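Local coordinates for succinate-semialdehyde dehydrogenase (PDB 4OGD), which probably oxidises succinic semialdehyde to succinate using NADP+ as cofactor, as a member of the aldehyde dehydrogenase family, at residues Ala2-Ile6 / Lys155-Pro161; Pro144-Asn150 / Gly442-Val447; Arg255-Gln261 / Ile361-Glu367; Ala326-Gly332 / Met343-Gly349. All coordinates share one frame; numbering follows the deposited sequence.

Contact 1: residues Ala2-Ile6 / Lys155-Pro161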
# COMPACT_ATOMS: atom_id res chain seq x y z
N ALA A 2 -21.81 21.15 -6.96
CA ALA A 2 -22.72 21.38 -5.84
C ALA A 2 -23.11 20.06 -5.17
O ALA A 2 -23.20 19.03 -5.84
CB ALA A 2 -23.96 22.13 -6.31
N TYR A 3 -23.34 20.10 -3.87
CA TYR A 3 -23.85 18.94 -3.15
C TYR A 3 -25.37 19.01 -3.04
O TYR A 3 -25.91 19.85 -2.32
CB TYR A 3 -23.20 18.83 -1.77
CG TYR A 3 -21.73 18.44 -1.80
CD1 TYR A 3 -21.35 17.10 -1.81
CD2 TYR A 3 -20.73 19.40 -1.78
CE1 TYR A 3 -20.01 16.73 -1.82
CE2 TYR A 3 -19.39 19.05 -1.80
CZ TYR A 3 -19.03 17.71 -1.81
OH TYR A 3 -17.70 17.34 -1.82
N GLN A 4 -26.06 18.14 -3.77
CA GLN A 4 -27.52 18.17 -3.84
C GLN A 4 -28.08 16.77 -3.81
O GLN A 4 -27.55 15.87 -4.47
CB GLN A 4 -27.97 18.80 -5.16
CG GLN A 4 -27.48 20.21 -5.40
CD GLN A 4 -28.63 21.16 -5.66
OE1 GLN A 4 -29.12 21.82 -4.75
NE2 GLN A 4 -29.07 21.23 -6.91
N THR A 5 -29.18 16.57 -3.08
CA THR A 5 -29.96 15.36 -3.26
C THR A 5 -30.96 15.63 -4.37
O THR A 5 -31.83 16.50 -4.23
CB THR A 5 -30.74 14.98 -1.99
OG1 THR A 5 -29.82 14.71 -0.92
CG2 THR A 5 -31.60 13.74 -2.26
N ILE A 6 -30.82 14.92 -5.48
CA ILE A 6 -31.80 14.96 -6.55
C ILE A 6 -32.28 13.54 -6.81
O ILE A 6 -31.52 12.70 -7.29
CB ILE A 6 -31.20 15.54 -7.84
CG1 ILE A 6 -30.59 16.91 -7.56
CG2 ILE A 6 -32.27 15.63 -8.94
CD1 ILE A 6 -29.84 17.49 -8.74
N LYS A 155 -14.90 12.38 2.22
CA LYS A 155 -15.37 13.09 1.05
C LYS A 155 -16.23 12.11 0.24
O LYS A 155 -15.72 11.14 -0.32
CB LYS A 155 -14.19 13.61 0.23
CG LYS A 155 -14.56 14.75 -0.71
CD LYS A 155 -14.89 14.23 -2.08
CE LYS A 155 -15.48 15.32 -2.96
NZ LYS A 155 -16.82 14.91 -3.47
N HIS A 156 -17.53 12.36 0.22
CA HIS A 156 -18.47 11.48 -0.46
C HIS A 156 -18.86 12.04 -1.82
O HIS A 156 -18.51 13.17 -2.16
CB HIS A 156 -19.72 11.28 0.41
CG HIS A 156 -20.27 9.88 0.37
ND1 HIS A 156 -20.33 9.14 -0.79
CD2 HIS A 156 -20.76 9.09 1.35
CE1 HIS A 156 -20.83 7.95 -0.52
NE2 HIS A 156 -21.11 7.89 0.78
N ALA A 157 -19.58 11.25 -2.60
CA ALA A 157 -20.05 11.66 -3.93
C ALA A 157 -20.96 12.87 -3.84
O ALA A 157 -21.72 13.02 -2.88
CB ALA A 157 -20.79 10.51 -4.60
N SER A 158 -20.89 13.73 -4.85
CA SER A 158 -21.70 14.94 -4.88
C SER A 158 -23.19 14.65 -4.86
O SER A 158 -23.99 15.47 -4.39
CB SER A 158 -21.35 15.78 -6.11
OG SER A 158 -21.71 15.11 -7.30
N ILE A 159 -23.58 13.49 -5.36
CA ILE A 159 -25.00 13.16 -5.46
C ILE A 159 -25.56 12.39 -4.26
O ILE A 159 -26.76 12.12 -4.21
CB ILE A 159 -25.34 12.39 -6.75
CG1 ILE A 159 -24.63 11.03 -6.79
CG2 ILE A 159 -25.01 13.24 -7.97
CD1 ILE A 159 -25.29 10.04 -7.74
N CYS A 160 -24.72 12.04 -3.28
CA CYS A 160 -25.28 11.43 -2.07
C CYS A 160 -24.92 12.20 -0.78
O CYS A 160 -24.39 11.63 0.18
CB CYS A 160 -24.98 9.93 -1.97
SG CYS A 160 -23.25 9.46 -1.97
N PRO A 161 -25.24 13.50 -0.75
CA PRO A 161 -24.85 14.29 0.42
C PRO A 161 -25.68 13.98 1.66
O PRO A 161 -25.16 14.13 2.76
CB PRO A 161 -25.08 15.73 -0.04
CG PRO A 161 -26.18 15.62 -1.06
CD PRO A 161 -26.00 14.29 -1.73
O HOH W 1 -28.86 12.96 -5.75

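Contact 2: residues Pro144-Asn150 / Gly442-Val447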
# COMPACT_ATOMS: atom_id res chain seq x y z
N PRO A 144 -13.01 -0.55 10.63
CA PRO A 144 -11.68 -0.93 11.11
C PRO A 144 -10.82 0.26 11.58
O PRO A 144 -10.09 0.14 12.56
CB PRO A 144 -11.04 -1.60 9.89
CG PRO A 144 -11.76 -1.01 8.72
CD PRO A 144 -13.18 -0.85 9.19
N ASN A 145 -10.90 1.39 10.90
CA ASN A 145 -10.12 2.54 11.34
C ASN A 145 -10.56 3.09 12.69
O ASN A 145 -9.73 3.50 13.50
CB ASN A 145 -10.07 3.62 10.25
CG ASN A 145 -9.12 3.24 9.12
OD1 ASN A 145 -7.91 3.24 9.30
ND2 ASN A 145 -9.68 2.92 7.95
N PHE A 146 -11.87 3.09 12.93
CA PHE A 146 -12.39 3.55 14.21
C PHE A 146 -11.87 2.66 15.33
O PHE A 146 -11.43 3.14 16.39
CB PHE A 146 -13.91 3.55 14.16
CG PHE A 146 -14.57 4.02 15.43
CD1 PHE A 146 -14.33 5.29 15.93
CD2 PHE A 146 -15.46 3.19 16.10
CE1 PHE A 146 -14.95 5.72 17.10
CE2 PHE A 146 -16.09 3.61 17.26
CZ PHE A 146 -15.83 4.88 17.76
N ILE A 147 -11.90 1.35 15.10
CA ILE A 147 -11.39 0.40 16.09
C ILE A 147 -9.90 0.62 16.44
O ILE A 147 -9.55 0.68 17.62
CB ILE A 147 -11.67 -1.06 15.67
CG1 ILE A 147 -13.18 -1.35 15.76
CG2 ILE A 147 -10.89 -2.03 16.54
CD1 ILE A 147 -13.78 -1.12 17.15
N VAL A 148 -9.04 0.75 15.44
CA VAL A 148 -7.61 0.95 15.74
C VAL A 148 -7.35 2.33 16.36
O VAL A 148 -6.39 2.52 17.11
CB VAL A 148 -6.68 0.72 14.52
CG1 VAL A 148 -6.70 1.90 13.58
CG2 VAL A 148 -5.25 0.47 15.00
N GLY A 149 -8.22 3.29 16.06
CA GLY A 149 -8.07 4.64 16.59
C GLY A 149 -7.57 5.68 15.60
O GLY A 149 -6.91 6.63 15.99
N ASN A 150 -7.87 5.49 14.32
CA ASN A 150 -7.61 6.51 13.29
C ASN A 150 -8.89 7.28 13.04
O ASN A 150 -9.82 6.73 12.42
CB ASN A 150 -7.20 5.87 11.95
CG ASN A 150 -5.83 5.21 11.98
OD1 ASN A 150 -4.95 5.60 12.73
ND2 ASN A 150 -5.65 4.21 11.13
N GLY A 442 -8.33 -6.26 5.70
CA GLY A 442 -8.82 -4.89 5.65
C GLY A 442 -8.70 -4.14 6.97
O GLY A 442 -9.18 -3.00 7.09
N PHE A 443 -8.07 -4.76 7.96
CA PHE A 443 -7.87 -4.10 9.24
C PHE A 443 -6.53 -3.34 9.31
O PHE A 443 -6.42 -2.35 10.03
CB PHE A 443 -7.95 -5.12 10.39
CG PHE A 443 -7.92 -4.50 11.75
CD1 PHE A 443 -9.05 -3.87 12.26
CD2 PHE A 443 -6.76 -4.53 12.51
CE1 PHE A 443 -9.03 -3.29 13.51
CE2 PHE A 443 -6.73 -3.94 13.77
CZ PHE A 443 -7.87 -3.33 14.27
N THR A 444 -5.53 -3.80 8.57
CA THR A 444 -4.17 -3.28 8.79
C THR A 444 -3.69 -2.22 7.80
O THR A 444 -2.54 -1.79 7.88
CB THR A 444 -3.14 -4.41 8.82
OG1 THR A 444 -3.32 -5.22 7.65
CG2 THR A 444 -3.33 -5.27 10.07
N SER A 445 -4.56 -1.79 6.89
CA SER A 445 -4.13 -0.90 5.81
C SER A 445 -3.45 0.37 6.31
O SER A 445 -2.44 0.79 5.75
CB SER A 445 -5.30 -0.51 4.92
OG SER A 445 -5.84 -1.67 4.31
N PHE A 446 -4.00 0.96 7.37
CA PHE A 446 -3.44 2.20 7.91
C PHE A 446 -2.99 2.06 9.35
O PHE A 446 -3.06 3.01 10.15
CB PHE A 446 -4.41 3.36 7.68
CG PHE A 446 -4.78 3.55 6.23
CD1 PHE A 446 -3.87 4.12 5.35
CD2 PHE A 446 -6.00 3.10 5.75
CE1 PHE A 446 -4.19 4.28 4.02
CE2 PHE A 446 -6.33 3.25 4.41
CZ PHE A 446 -5.42 3.84 3.54
N VAL A 447 -2.51 0.87 9.69
CA VAL A 447 -1.91 0.65 11.00
C VAL A 447 -0.40 0.67 10.88
O VAL A 447 0.17 0.29 9.85
CB VAL A 447 -2.35 -0.67 11.67
CG1 VAL A 447 -3.87 -0.84 11.60
CG2 VAL A 447 -1.64 -1.86 11.07
O HOH W 2 -7.42 -0.38 11.42
O HOH W 3 -6.41 0.75 9.08

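Contact 3: residues Arg255-Gln261 / Ile361-Glu367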
# COMPACT_ATOMS: atom_id res chain seq x y z
N ARG A 255 -26.19 -9.39 -13.13
CA ARG A 255 -25.97 -8.22 -13.98
C ARG A 255 -26.88 -7.03 -13.68
O ARG A 255 -26.51 -5.89 -13.96
CB ARG A 255 -26.05 -8.58 -15.47
CG ARG A 255 -25.57 -7.46 -16.41
CD ARG A 255 -24.19 -6.94 -16.00
NE ARG A 255 -23.67 -5.97 -16.95
CZ ARG A 255 -23.20 -4.76 -16.63
NH1 ARG A 255 -23.17 -4.37 -15.37
NH2 ARG A 255 -22.75 -3.95 -17.59
N LEU A 256 -28.06 -7.29 -13.11
CA LEU A 256 -29.06 -6.24 -12.95
C LEU A 256 -29.26 -5.71 -11.52
O LEU A 256 -29.96 -4.73 -11.32
CB LEU A 256 -30.40 -6.68 -13.55
CG LEU A 256 -30.35 -7.01 -15.04
CD1 LEU A 256 -31.72 -7.42 -15.52
CD2 LEU A 256 -29.86 -5.82 -15.83
N TYR A 257 -28.64 -6.35 -10.54
CA TYR A 257 -28.65 -5.82 -9.18
C TYR A 257 -28.03 -4.42 -9.21
O TYR A 257 -27.01 -4.19 -9.87
CB TYR A 257 -27.86 -6.74 -8.26
CG TYR A 257 -27.65 -6.22 -6.86
CD1 TYR A 257 -26.51 -5.48 -6.55
CD2 TYR A 257 -28.56 -6.49 -5.85
CE1 TYR A 257 -26.30 -5.01 -5.29
CE2 TYR A 257 -28.35 -6.02 -4.57
CZ TYR A 257 -27.21 -5.27 -4.30
OH TYR A 257 -26.96 -4.77 -3.04
N ASN A 258 -28.67 -3.48 -8.50
CA ASN A 258 -28.26 -2.08 -8.48
C ASN A 258 -28.18 -1.49 -9.89
O ASN A 258 -27.34 -0.63 -10.18
CB ASN A 258 -26.93 -1.90 -7.72
CG ASN A 258 -26.77 -0.51 -7.11
OD1 ASN A 258 -27.75 0.21 -6.87
ND2 ASN A 258 -25.53 -0.13 -6.82
N ALA A 259 -29.07 -1.98 -10.76
CA ALA A 259 -29.13 -1.60 -12.17
C ALA A 259 -27.79 -1.74 -12.88
O ALA A 259 -27.49 -1.02 -13.84
CB ALA A 259 -29.70 -0.17 -12.34
N GLY A 260 -26.97 -2.69 -12.42
CA GLY A 260 -25.69 -2.96 -13.05
C GLY A 260 -24.58 -2.02 -12.62
O GLY A 260 -23.45 -2.14 -13.10
N GLN A 261 -24.89 -1.11 -11.70
CA GLN A 261 -23.94 -0.10 -11.26
C GLN A 261 -23.07 -0.63 -10.12
O GLN A 261 -23.06 -0.08 -9.02
CB GLN A 261 -24.70 1.15 -10.82
CG GLN A 261 -25.66 1.68 -11.88
CD GLN A 261 -26.52 2.82 -11.35
OE1 GLN A 261 -26.35 3.98 -11.74
NE2 GLN A 261 -27.44 2.49 -10.45
N ILE A 361 -19.06 -0.96 -18.49
CA ILE A 361 -20.35 -0.28 -18.63
C ILE A 361 -21.09 -0.33 -17.29
O ILE A 361 -21.49 -1.41 -16.83
CB ILE A 361 -21.23 -0.91 -19.71
CG1 ILE A 361 -20.53 -0.89 -21.07
CG2 ILE A 361 -22.55 -0.15 -19.83
CD1 ILE A 361 -21.34 -1.54 -22.19
N PHE A 362 -21.26 0.83 -16.67
CA PHE A 362 -21.85 0.92 -15.33
C PHE A 362 -23.37 1.09 -15.43
O PHE A 362 -23.94 2.10 -15.00
CB PHE A 362 -21.21 2.09 -14.57
CG PHE A 362 -20.82 1.76 -13.15
CD1 PHE A 362 -21.37 2.46 -12.08
CD2 PHE A 362 -19.88 0.78 -12.88
CE1 PHE A 362 -20.99 2.17 -10.76
CE2 PHE A 362 -19.49 0.48 -11.58
CZ PHE A 362 -20.06 1.18 -10.51
N GLY A 363 -24.01 0.08 -16.02
CA GLY A 363 -25.45 0.08 -16.20
C GLY A 363 -25.92 -1.31 -16.58
O GLY A 363 -25.13 -2.25 -16.58
N PRO A 364 -27.21 -1.44 -16.92
CA PRO A 364 -27.83 -2.75 -17.10
C PRO A 364 -27.59 -3.32 -18.49
O PRO A 364 -28.55 -3.59 -19.22
CB PRO A 364 -29.32 -2.45 -16.93
CG PRO A 364 -29.46 -1.02 -17.38
CD PRO A 364 -28.19 -0.34 -16.97
N VAL A 365 -26.33 -3.52 -18.84
CA VAL A 365 -25.97 -3.96 -20.18
C VAL A 365 -25.27 -5.31 -20.14
O VAL A 365 -24.10 -5.40 -19.74
CB VAL A 365 -25.07 -2.93 -20.90
CG1 VAL A 365 -24.76 -3.40 -22.31
CG2 VAL A 365 -25.75 -1.56 -20.92
N GLY A 366 -25.97 -6.35 -20.55
CA GLY A 366 -25.36 -7.66 -20.65
C GLY A 366 -24.45 -7.72 -21.86
O GLY A 366 -24.74 -7.10 -22.88
N GLU A 367 -23.33 -8.43 -21.73
CA GLU A 367 -22.39 -8.59 -22.85
C GLU A 367 -22.03 -10.05 -22.98
O GLU A 367 -21.62 -10.68 -22.00
CB GLU A 367 -21.12 -7.77 -22.60
CG GLU A 367 -21.38 -6.29 -22.34
CD GLU A 367 -20.21 -5.63 -21.64
OE1 GLU A 367 -19.06 -6.02 -21.92
OE2 GLU A 367 -20.46 -4.76 -20.77
O HOH W 4 -23.00 -8.55 -18.73
O HOH W 5 -24.40 4.41 -13.57

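Contact 4: residues Ala326-Gly332 / Met343-Gly349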
# COMPACT_ATOMS: atom_id res chain seq x y z
N ALA A 326 -20.89 -4.15 -32.98
CA ALA A 326 -21.48 -5.11 -32.06
C ALA A 326 -22.93 -5.41 -32.46
O ALA A 326 -23.57 -4.61 -33.15
CB ALA A 326 -21.42 -4.59 -30.63
N GLU A 327 -23.44 -6.54 -32.00
CA GLU A 327 -24.81 -6.93 -32.29
C GLU A 327 -25.74 -6.56 -31.14
O GLU A 327 -25.46 -6.88 -29.98
CB GLU A 327 -24.90 -8.44 -32.57
CG GLU A 327 -26.34 -8.92 -32.76
CD GLU A 327 -26.45 -10.43 -32.92
OE1 GLU A 327 -25.43 -11.14 -32.74
OE2 GLU A 327 -27.56 -10.90 -33.23
N LEU A 328 -26.85 -5.90 -31.45
CA LEU A 328 -27.89 -5.65 -30.46
C LEU A 328 -28.77 -6.89 -30.34
O LEU A 328 -29.56 -7.19 -31.23
CB LEU A 328 -28.73 -4.42 -30.80
CG LEU A 328 -29.78 -4.02 -29.75
CD1 LEU A 328 -29.12 -3.68 -28.42
CD2 LEU A 328 -30.63 -2.86 -30.22
N VAL A 329 -28.59 -7.61 -29.24
CA VAL A 329 -29.30 -8.86 -29.01
C VAL A 329 -30.69 -8.62 -28.42
O VAL A 329 -31.67 -9.26 -28.81
CB VAL A 329 -28.49 -9.78 -28.08
CG1 VAL A 329 -29.31 -10.98 -27.63
CG2 VAL A 329 -27.20 -10.24 -28.77
N TYR A 330 -30.76 -7.68 -27.48
CA TYR A 330 -32.03 -7.39 -26.81
C TYR A 330 -32.04 -5.98 -26.25
O TYR A 330 -31.01 -5.47 -25.80
CB TYR A 330 -32.29 -8.39 -25.68
CG TYR A 330 -33.48 -7.99 -24.83
CD1 TYR A 330 -34.77 -8.23 -25.27
CD2 TYR A 330 -33.31 -7.34 -23.61
CE1 TYR A 330 -35.86 -7.85 -24.52
CE2 TYR A 330 -34.39 -6.96 -22.85
CZ TYR A 330 -35.66 -7.22 -23.31
OH TYR A 330 -36.74 -6.85 -22.55
N GLY A 331 -33.20 -5.34 -26.28
CA GLY A 331 -33.39 -4.07 -25.61
C GLY A 331 -32.84 -2.89 -26.38
O GLY A 331 -33.00 -2.80 -27.61
N GLY A 332 -32.22 -1.96 -25.67
CA GLY A 332 -31.63 -0.79 -26.29
C GLY A 332 -32.66 0.25 -26.71
O GLY A 332 -32.32 1.21 -27.40
N MET A 343 -33.19 0.72 -20.10
CA MET A 343 -33.74 -0.63 -20.10
C MET A 343 -32.62 -1.66 -20.20
O MET A 343 -31.56 -1.37 -20.76
CB MET A 343 -34.77 -0.84 -21.21
CG MET A 343 -34.21 -1.30 -22.54
SD MET A 343 -35.55 -1.73 -23.69
CE MET A 343 -35.94 -3.39 -23.17
N PRO A 344 -32.84 -2.85 -19.62
CA PRO A 344 -31.86 -3.94 -19.75
C PRO A 344 -31.58 -4.19 -21.22
O PRO A 344 -32.50 -4.30 -22.03
CB PRO A 344 -32.59 -5.13 -19.12
CG PRO A 344 -33.53 -4.50 -18.14
CD PRO A 344 -34.01 -3.26 -18.83
N THR A 345 -30.30 -4.24 -21.57
CA THR A 345 -29.89 -4.30 -22.96
C THR A 345 -28.80 -5.36 -23.05
O THR A 345 -27.98 -5.47 -22.15
CB THR A 345 -29.33 -2.93 -23.39
OG1 THR A 345 -30.35 -1.93 -23.24
CG2 THR A 345 -28.86 -2.95 -24.84
N ILE A 346 -28.82 -6.16 -24.12
CA ILE A 346 -27.81 -7.19 -24.30
C ILE A 346 -27.09 -6.96 -25.61
O ILE A 346 -27.74 -6.78 -26.65
CB ILE A 346 -28.41 -8.61 -24.30
CG1 ILE A 346 -29.17 -8.86 -23.00
CG2 ILE A 346 -27.31 -9.67 -24.49
CD1 ILE A 346 -29.98 -10.15 -22.97
N ILE A 347 -25.76 -6.95 -25.57
CA ILE A 347 -24.96 -6.87 -26.79
C ILE A 347 -24.04 -8.08 -26.91
O ILE A 347 -23.71 -8.73 -25.93
CB ILE A 347 -24.11 -5.60 -26.84
CG1 ILE A 347 -23.17 -5.53 -25.63
CG2 ILE A 347 -25.02 -4.38 -26.92
CD1 ILE A 347 -22.19 -4.36 -25.66
N ALA A 348 -23.65 -8.38 -28.15
CA ALA A 348 -22.71 -9.46 -28.41
C ALA A 348 -21.85 -9.06 -29.60
O ALA A 348 -21.93 -7.92 -30.07
CB ALA A 348 -23.46 -10.76 -28.68
N GLY A 349 -21.02 -9.97 -30.08
CA GLY A 349 -20.17 -9.69 -31.23
C GLY A 349 -19.16 -8.57 -31.04
O GLY A 349 -18.83 -7.86 -31.99

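Contact 1: residues Ala2-Ile6 / Lys155-Pro161
The Tyr3 ring turns its edge to the loop 155-161: His156 O lies in the ring plane, 3.9 Å from CE1, and Ala157 O also sits near that plane. A carbonyl oxygen suits an aromatic edge, where the C-H groups carry slight positive charge. Phe185 meets the Tyr3 ring as well, their planes inclined. The second flat group, the His156 imidazole, has Cys160 SG off-centre over one face, while its ND1 accepts the backbone N-H of Ala157 almost in the ring plane. His156 NE2 reaches Pro134 O, and with both nitrogens held the ring is unlikely to flip.

Tyr3 OH is bonded to Ile186 O and receives a weak bond from Lys155 NZ (3.1 Å). The bends in the lysine chain at chi2 (-94°) and chi4 bring NZ back to the firmer acceptor His156 O, at 2.8 Å. Here the N-terminal hairpin of strands 4-7 and 12-16 packs on the beta-alpha connection between strand 152-155 and helix 161-173 of the Rossmann-type domain, where Ala157 to Cys160 form a type I turn and Cys160 is the N-cap. Pro161, well suited to a first helical turn, rests its CB on Tyr3 CB (4.0 Å), and its CG comes 3.5 Å from Gln4 C. A weak bond runs from Gln4 N to Ser158 O (3.4 Å), and a water accepts from Ile6 N and probably donates to Ile159 O.

Contact 2: residues Pro144-Asn150 / Gly442-Val447
Both hydrogens of one buried amide group are spent in this contact: Asn150 ND2 crosses to Phe446 O (3.0 Å) and, within its own segment, gives an almost straight bond, 177°, to Asn145 OD1 (3.1 Å). Both acceptors lie near the Asn150 amide plane, but they are used differently. The bond to Asn145 OD1 follows a lone pair in the carbonyl plane, whereas Phe446 O is approached from well above its plane. Since Asn150 OD1 in turn accepts from the N-H groups of Thr122 and Gly123, the amide can hardly rotate, and asparagine suits a place that needs a donor and an acceptor on one short stem.

Gly149, with a phi of 106°, is the C-prime residue of a Schellman motif closing helix 136-148. The helix end lies beside the loop that leads into strand 448-455, and Asn150 follows directly on the turn.

Beside this polar knot the packing is apolar. The Phe443 side chain, its CG anti to the backbone N (chi1 -173°), extends to the helix, where Ile147 CG2 comes to the ring edge 3.8 Å from CE1 and Pro144 CB lies 3.8 Å from CD1. Farther along, Val148 CG2 touches Val447 CG1 at 3.9 Å. One water sits over the centre of the Phe443 ring, between Phe443 O (2.6 Å) and Pro144 O and within bonding distance of both, the second weakly; another accepts from Phe446 N (3.0 Å) and lies within bonding distance of Asn145 OD1.

Contact 3: residues Arg255-Gln261 / Ile361-Glu367
Arg255 sends its guanidinium into a curve of backbone carbonyls in 361-367. NE and NH2 both grip Val365 O, each at 2.9 Å and from the same face of its carbonyl plane, while NH2 also gives a nearly straight bond (173°) to Ile361 O, 2.9 Å away in the guanidinium plane. Gly363 O instead lies over one face of the group, 3.2 Å from CZ, at an angle unfit for hydrogen bonding but probably favourable for the positive charge. The side chain starts anti to the backbone N and bends at chi2 (51°), which swings the planar end round to these acceptors; NH1 is bonded to Ser265. Arginine suits a place where several carbonyls converge, and Glu367, though beyond a salt bridge, would add to the attraction.

Phe362 is turned otherwise: one face of its ring lies against the backbone of Gln261, with Gln261 C 3.5 Å above the plane towards the rim. Leu256 and Pro364 cross at about a right angle, CD2 meeting CB at 3.6 Å. Between these pairs the chains run so close that Gly260 CA is 3.6 Å from Gly363 O, where a CB would collide; the positive phi of Gly260 also favours glycine. A water links Gln261 OE1 to Phe362 O.

Inverse gamma turns centred on Phe362 and Pro364 shape the curve. The sequences fit two hallmarks of aldehyde dehydrogenases: the Gly-Gln pair that in the family leads into the catalytic cysteine motif, and the Phe-Gly-Pro motif which in relatives lies by the cofactor's nicotinamide end.

Contact 4: residues Ala326-Gly332 / Met343-Gly349
Val329 and Ile346 form the apolar centre, Val329 CB lying 3.8 Å from Ile346 CG2, with Val329 CG2 reaching on to Ala348 CB, also at 3.8 Å. They meet because strand 327-330 carries a classic beta bulge: Val329 and Tyr330 both face Ile346, whose carbonyl O accepts from both backbone N-H groups, at 2.8 Å from Val329 N and a longer 3.3 Å from Tyr330 N. The bulge sits in an antiparallel pair at the margin of the mixed sheet, where 327-330 is the outermost strand and 345-348 joins it to strand 365-371. Beta-branched Ile346 suits the extended strand; Val329, in the bulge, leaves the extended form and turns its CB toward the other strand. Helix 276-288 covers the face of Ile346 and Ala348; helix 308-323 lies against the opposite one, bearing Leu328 and Ile347.

Away from the bulge, Glu327 and Ala348 exchange two backbone bonds as a hydrogen-bonded pair, and Ile346 N returns a bond to Tyr330 O. The Tyr330 ring, its CG anti to the backbone N (chi1 171°), runs out over the start of the other segment, crossing Met343 at about a right angle with CZ 3.8 Å from the methyl CE. Flexible methionine fits here, because its bend at chi3 lets CE rest also on Gly331. Pro344 O, buried beside Tyr330 CE2, finds no partner in the model. Gly331 and Gly332 both have positive phi, and a CB on Gly331 would strike Pro344 O. Gly332 N makes a weak bond to Thr345 OG1 (3.1 Å), whose own proton goes to Met343 O at 2.8 Å.

Contact 2 is wholly buried and contact 3 nearly so, whereas contacts 1 and 4 combine buried residues with exposed ones. Contacts 3 and 4 share a sheet and touch: Gly366 N lies 2.7 Å from Thr345 O, a probable hydrogen bond through which strand 365-371 extends the sheet in parallel beyond the antiparallel pair. Contacts 1 and 2 belong to the cofactor-domain side, each involving an end of a helix next to the six-stranded sheet, with centres 26 Å apart. Chemistry follows place: bulged antiparallel pairing at the sheet margin in contact 4, a charged side chain gripping backbone oxygens in contact 3, amide and water bonds in contact 2, and mostly weak bonds with aromatic and proline packing in contact 1.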